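Local coordinates for probable primosomal replication protein n (Ralstonia solanacearum, PDB 4FDB), which probably binds single-stranded DNA as a homodimer and takes part in the restart of stalled replication forks, where it would stabilise the helicase PriA on DNA, at residues 5-10 and 31-36; 50-55 and 87-92. The protein carries 3 engineered substitutions. All blocks are in the same frame, centred on the assembly; numbering follows the deposited sequence. Where two conformers were deposited one is given.

Contact 1. Residues 5-10 and 31-36; sequences LQLVAT and LSYSGQ
Tyr33 lies against the 5-10 strand. From Tyr33 CB the ring is directed by chi1 (176°), which sets CG anti to the backbone N and carries the ring back toward Leu7 and Val8. Tyr33 CG is the first ring atom to meet the partner, 4.0 Å from Leu7 CD1. The next atom, Tyr33 CD1, touches both Leu7 CD1 and Val8 O. Leu7 CD1 approaches Tyr33 CD1 obliquely at 3.5 Å. Val8 O reaches Tyr33 CD1 near the ring plane, at the edge, at 3.2 Å. CE1 follows, touching the same two atoms more loosely. The tip, OH, leaves this pair of segments and hydrogen-bonds to Ala1 O of the second subunit.

The backbones pair where Thr10 faces Ser32, an antiparallel hydrogen-bonded pair. Thr10 N donates to Ser32 O at 2.9 Å. Ser32 N returns a 2.9 Å bond to Thr10 O. Beside this pair, Ala9 CB packs on Leu31 CB at 4.0 Å. Toward Ser34 the strands diverge, and water takes over. One water donates to Val8 O and accepts from Ser34 N. A second water joins Thr10 OG1 to Ser32 O, so Ser32 O receives two donors.

The segments belong to the hairpin of strands 3-19 and 25-37, and they run at 113° to each other. This strong splay suits the coiled sheet of an OB fold. Strand 70-79 flanks 5-10, and strand 44-55 flanks 31-36. Leu5, Gln6 and Leu7 also pair with an antiparallel strand of the second subunit, which continues the sheet across the dimer.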
loop_
_atom_site.group_PDB
_atom_site.type_symbol
_atom_site.label_atom_id
_atom_site.label_comp_id
_atom_site.label_asym_id
_atom_site.label_seq_id
_atom_site.Cartn_x
_atom_site.Cartn_y
_atom_site.Cartn_z
ATOM N N LEU A 5 -4.194 1.274 4.208
ATOM C CA LEU A 5 -2.977 0.538 4.492
ATOM C C LEU A 5 -2.711 0.623 5.993
ATOM O O LEU A 5 -2.778 1.708 6.572
ATOM C CB LEU A 5 -1.792 1.155 3.742
ATOM C CG LEU A 5 -0.436 0.495 4.060
ATOM C CD1 LEU A 5 -0.446 -0.965 3.620
ATOM C CD2 LEU A 5 0.737 1.221 3.407
ATOM N N GLN A 6 -2.447 -0.522 6.612
ATOM C CA GLN A 6 -1.975 -0.566 7.998
ATOM C C GLN A 6 -0.561 -1.095 7.947
ATOM O O GLN A 6 -0.311 -2.122 7.338
ATOM C CB GLN A 6 -2.815 -1.533 8.815
ATOM C CG GLN A 6 -4.292 -1.207 8.896
ATOM C CD GLN A 6 -5.079 -2.373 9.444
ATOM O OE1 GLN A 6 -5.564 -3.220 8.693
ATOM N NE2 GLN A 6 -5.194 -2.437 10.767
ATOM N N LEU A 7 0.369 -0.402 8.591
ATOM C CA LEU A 7 1.757 -0.780 8.471
ATOM C C LEU A 7 2.454 -0.462 9.780
ATOM O O LEU A 7 2.302 0.633 10.306
ATOM C CB LEU A 7 2.410 -0.009 7.323
ATOM C CG LEU A 7 3.779 -0.531 6.851
ATOM C CD1 LEU A 7 3.622 -1.906 6.213
ATOM C CD2 LEU A 7 4.406 0.422 5.861
ATOM N N VAL A 8 3.175 -1.436 10.319
ATOM C CA VAL A 8 4.075 -1.167 11.436
ATOM C C VAL A 8 5.474 -1.085 10.856
ATOM O O VAL A 8 5.953 -2.047 10.270
ATOM C CB VAL A 8 4.021 -2.280 12.476
ATOM C CG1 VAL A 8 5.189 -2.144 13.466
ATOM C CG2 VAL A 8 2.690 -2.242 13.202
ATOM N N ALA A 9 6.133 0.059 11.013
ATOM C CA ALA A 9 7.374 0.289 10.282
ATOM C C ALA A 9 8.258 1.280 11.015
ATOM O O ALA A 9 7.784 2.058 11.832
ATOM C CB ALA A 9 7.070 0.795 8.879
ATOM N N THR A 10 9.550 1.239 10.708
ATOM C CA THR A 10 10.524 2.101 11.354
ATOM C C THR A 10 10.681 3.395 10.567
ATOM O O THR A 10 10.832 3.371 9.350
ATOM C CB THR A 10 11.878 1.388 11.417
ATOM O OG1 THR A 10 11.724 0.171 12.153
ATOM C CG2 THR A 10 12.938 2.268 12.082
ATOM N N LEU A 31 9.758 5.168 5.374
ATOM C CA LEU A 31 9.521 4.119 6.369
ATOM C C LEU A 31 10.128 2.817 5.893
ATOM O O LEU A 31 10.199 2.561 4.704
ATOM C CB LEU A 31 8.019 3.911 6.563
ATOM C CG LEU A 31 7.263 5.158 7.006
ATOM C CD1 LEU A 31 5.777 4.856 7.059
ATOM C CD2 LEU A 31 7.761 5.625 8.368
ATOM N N SER A 32 10.562 1.983 6.829
ATOM C CA SER A 32 11.154 0.703 6.478
ATOM C C SER A 32 10.356 -0.362 7.171
ATOM O O SER A 32 10.239 -0.344 8.403
ATOM C CB SER A 32 12.594 0.632 7.001
ATOM O OG SER A 32 13.134 -0.667 6.817
ATOM N N TYR A 33 9.820 -1.290 6.385
ATOM C CA TYR A 33 9.089 -2.428 6.905
ATOM C C TYR A 33 9.945 -3.688 6.891
ATOM O O TYR A 33 10.626 -3.994 5.904
ATOM C CB TYR A 33 7.794 -2.685 6.092
ATOM C CG TYR A 33 7.082 -3.934 6.573
ATOM C CD1 TYR A 33 6.178 -3.880 7.625
ATOM C CD2 TYR A 33 7.359 -5.182 6.011
ATOM C CE1 TYR A 33 5.564 -5.035 8.095
ATOM C CE2 TYR A 33 6.741 -6.328 6.470
ATOM C CZ TYR A 33 5.856 -6.247 7.519
ATOM O OH TYR A 33 5.253 -7.399 7.974
ATOM N N SER A 34 9.880 -4.447 7.981
ATOM C CA SER A 34 10.528 -5.752 8.057
ATOM C C SER A 34 9.687 -6.720 8.887
ATOM O O SER A 34 9.511 -6.537 10.094
ATOM C CB SER A 34 11.931 -5.627 8.651
ATOM O OG SER A 34 11.881 -5.044 9.941
ATOM N N GLY A 35 9.174 -7.760 8.244
ATOM C CA GLY A 35 8.265 -8.665 8.908
ATOM C C GLY A 35 7.984 -9.902 8.094
ATOM O O GLY A 35 8.781 -10.311 7.253
ATOM N N GLN A 36 6.841 -10.508 8.372
ATOM C CA GLN A 36 6.483 -11.769 7.759
ATOM C C GLN A 36 5.076 -11.618 7.246
ATOM O O GLN A 36 4.225 -11.051 7.920
ATOM C CB GLN A 36 6.511 -12.904 8.782
ATOM C CG GLN A 36 7.849 -13.117 9.470
ATOM C CD GLN A 36 8.060 -14.564 9.879
ATOM O OE1 GLN A 36 7.487 -15.479 9.283
ATOM N NE2 GLN A 36 8.890 -14.780 10.897
HETATM O O HOH W 1 8.388 -3.290 10.402
HETATM O O HOH W 2 10.951 -2.105 10.998
#

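Contact 2. Residues 50-55 and 87-92; sequences IEALGA and LVFHIS
Ala52 CB sits at the apolar centre, between Phe89 and Ile91. Ala52 CB lies 3.9 Å from Phe89 CB and also touches Ile91 CD1. Ile50 extends this patch, its CD1 crossing to Phe89 CB at 4.0 Å. The Phe89 ring swings off from strand 50-55, and Ile91 CG1 lies over one of its faces, toward the rim.

Leu53 packs on the other side of the sheet, with His90 and Val88. Its CG stands between the backbone N and the carbonyl carbon (chi1 72°), which lets both methyl groups reach strand 87-92. Leu53 CD1 comes over one face of the His90 imidazole, 4.0 Å from the ring centroid and 28° off the normal, a CH-pi contact. Leu53 CD2 meets Val88 CG2 at 3.8 Å. The Leu53 and His90 side chains run alongside each other. His90 also stacks on the ring of Phe76.

Between the two faces runs a parallel backbone ladder. Phe89 N donates to Glu51 O at 2.9 Å. Leu53 N donates to Phe89 O, and Ile91 N to Leu53 O. Leu53 thus gives one bond and takes one. At the end of the ladder a water bridges Ala55 N and Ile91 O, accepting at 2.8 Å from Ala55 N. At the other end, the Glu51 carboxylate turns away from strand 87-92 toward Lys80, a long, weak ion pair.

The chemistry is that of two parallel neighbouring strands of the OB-type sheet. Backbone bonds set their register. The face with Ile50, Ala52, Phe89 and Ile91 is wholly apolar, while the other mixes Leu53 and Val88 with the His90 imidazole. The Glu51 carboxylate and the water between Ala55 N and Ile91 O stay at the ends.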
loop_
_atom_site.group_PDB
_atom_site.type_symbol
_atom_site.label_atom_id
_atom_site.label_comp_id
_atom_site.label_asym_id
_atom_site.label_seq_id
_atom_site.Cartn_x
_atom_site.Cartn_y
_atom_site.Cartn_z
ATOM N N ILE A 50 9.148 2.426 2.047
ATOM C CA ILE A 50 8.051 3.099 1.351
ATOM C C ILE A 50 8.055 4.587 1.690
ATOM O O ILE A 50 8.293 4.977 2.834
ATOM C CB ILE A 50 6.701 2.435 1.694
ATOM C CG1 ILE A 50 5.577 2.988 0.812
ATOM C CG2 ILE A 50 6.394 2.573 3.194
ATOM C CD1 ILE A 50 4.234 2.268 1.025
ATOM N N GLU A 51 7.849 5.426 0.674
ATOM C CA GLU A 51 7.716 6.853 0.914
ATOM C C GLU A 51 6.369 7.138 1.551
ATOM O O GLU A 51 5.348 6.595 1.130
ATOM C CB GLU A 51 7.854 7.624 -0.407
ATOM C CG GLU A 51 9.264 7.571 -0.999
ATOM C CD GLU A 51 10.246 8.508 -0.298
ATOM O OE1 GLU A 51 9.801 9.331 0.536
ATOM O OE2 GLU A 51 11.466 8.425 -0.581
ATOM N N ALA A 52 6.363 7.987 2.576
ATOM C CA ALA A 52 5.129 8.325 3.265
ATOM C C ALA A 52 5.085 9.826 3.481
ATOM O O ALA A 52 6.071 10.536 3.236
ATOM C CB ALA A 52 5.035 7.587 4.605
ATOM N N LEU A 53 3.939 10.309 3.929
ATOM C CA LEU A 53 3.850 11.703 4.329
ATOM C C LEU A 53 2.729 11.901 5.325
ATOM O O LEU A 53 1.775 11.124 5.375
ATOM C CB LEU A 53 3.707 12.625 3.113
ATOM C CG LEU A 53 2.415 12.678 2.301
ATOM C CD1 LEU A 53 1.341 13.542 2.979
ATOM C CD2 LEU A 53 2.713 13.229 0.927
ATOM N N GLY A 54 2.861 12.945 6.131
ATOM C CA GLY A 54 1.800 13.358 7.022
ATOM C C GLY A 54 1.466 14.798 6.702
ATOM O O GLY A 54 2.363 15.597 6.447
ATOM N N ALA A 55 0.174 15.122 6.704
ATOM C CA ALA A 55 -0.281 16.477 6.431
ATOM C C ALA A 55 -1.053 17.017 7.614
ATOM O O ALA A 55 -1.679 16.257 8.351
ATOM C CB ALA A 55 -1.179 16.497 5.200
ATOM N N LEU A 87 3.992 6.029 -5.941
ATOM C CA LEU A 87 2.965 6.148 -4.913
ATOM C C LEU A 87 3.556 6.605 -3.585
ATOM O O LEU A 87 4.734 6.426 -3.317
ATOM C CB LEU A 87 2.248 4.817 -4.696
ATOM C CG LEU A 87 1.483 4.221 -5.875
ATOM C CD1 LEU A 87 0.724 2.997 -5.380
ATOM C CD2 LEU A 87 0.542 5.253 -6.483
ATOM N N VAL A 88 2.702 7.176 -2.753
ATOM C CA VAL A 88 3.106 7.634 -1.445
ATOM C C VAL A 88 2.062 7.175 -0.435
ATOM O O VAL A 88 0.868 7.174 -0.735
ATOM C CB VAL A 88 3.265 9.171 -1.434
ATOM C CG1 VAL A 88 1.976 9.861 -1.873
ATOM C CG2 VAL A 88 3.694 9.663 -0.062
ATOM N N PHE A 89 2.517 6.769 0.747
ATOM C CA PHE A 89 1.641 6.377 1.848
ATOM C C PHE A 89 1.247 7.616 2.662
ATOM O O PHE A 89 2.068 8.168 3.391
ATOM C CB PHE A 89 2.394 5.354 2.711
ATOM C CG PHE A 89 1.653 4.881 3.952
ATOM C CD1 PHE A 89 0.267 4.914 4.040
ATOM C CD2 PHE A 89 2.372 4.368 5.027
ATOM C CE1 PHE A 89 -0.388 4.460 5.188
ATOM C CE2 PHE A 89 1.733 3.923 6.179
ATOM C CZ PHE A 89 0.347 3.964 6.260
ATOM N N HIS A 90 -0.000 8.061 2.529
ATOM C CA HIS A 90 -0.487 9.179 3.343
ATOM C C HIS A 90 -0.910 8.657 4.704
ATOM O O HIS A 90 -1.836 7.861 4.811
ATOM C CB HIS A 90 -1.690 9.859 2.682
ATOM C CG HIS A 90 -1.344 10.703 1.497
ATOM N ND1 HIS A 90 -1.616 12.055 1.445
ATOM C CD2 HIS A 90 -0.791 10.385 0.304
ATOM C CE1 HIS A 90 -1.229 12.536 0.279
ATOM N NE2 HIS A 90 -0.731 11.542 -0.437
ATOM N N ILE A 91 -0.246 9.109 5.761
ATOM C CA ILE A 91 -0.544 8.599 7.081
ATOM C C ILE A 91 -1.664 9.404 7.699
ATOM O O ILE A 91 -1.568 10.626 7.808
ATOM C CB ILE A 91 0.705 8.681 7.982
ATOM C CG1 ILE A 91 1.823 7.832 7.368
ATOM C CG2 ILE A 91 0.374 8.215 9.381
ATOM C CD1 ILE A 91 3.208 8.129 7.962
ATOM N N SER A 92 -2.744 8.736 8.088
ATOM C CA SER A 92 -3.854 9.462 8.690
ATOM C C SER A 92 -3.922 9.229 10.194
ATOM O O SER A 92 -4.602 9.960 10.917
ATOM C CB SER A 92 -5.178 9.088 8.023
ATOM O OG SER A 92 -5.466 7.718 8.206
HETATM O O HOH W 3 -1.658 13.022 6.563
#

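In the fold
From the N terminus, strand 3-19 turns back into strand 25-37, and contact 1 closes this first hairpin. Strand 44-55 follows, lying next to 25-37 in the sheet. The chain then passes through helix 57-62 and strand 70-79 before strand 87-96 returns to 44-55, where contact 2 closes the longer loop. The two loops lie in series and neither crosses the other. They join through the sheet: Leu31 O and Ile50 N form a probable hydrogen bond, and Leu5 packs on Phe89. Together the contacts tie four of the five strands of the OB-type sheet, and both touch the second subunit.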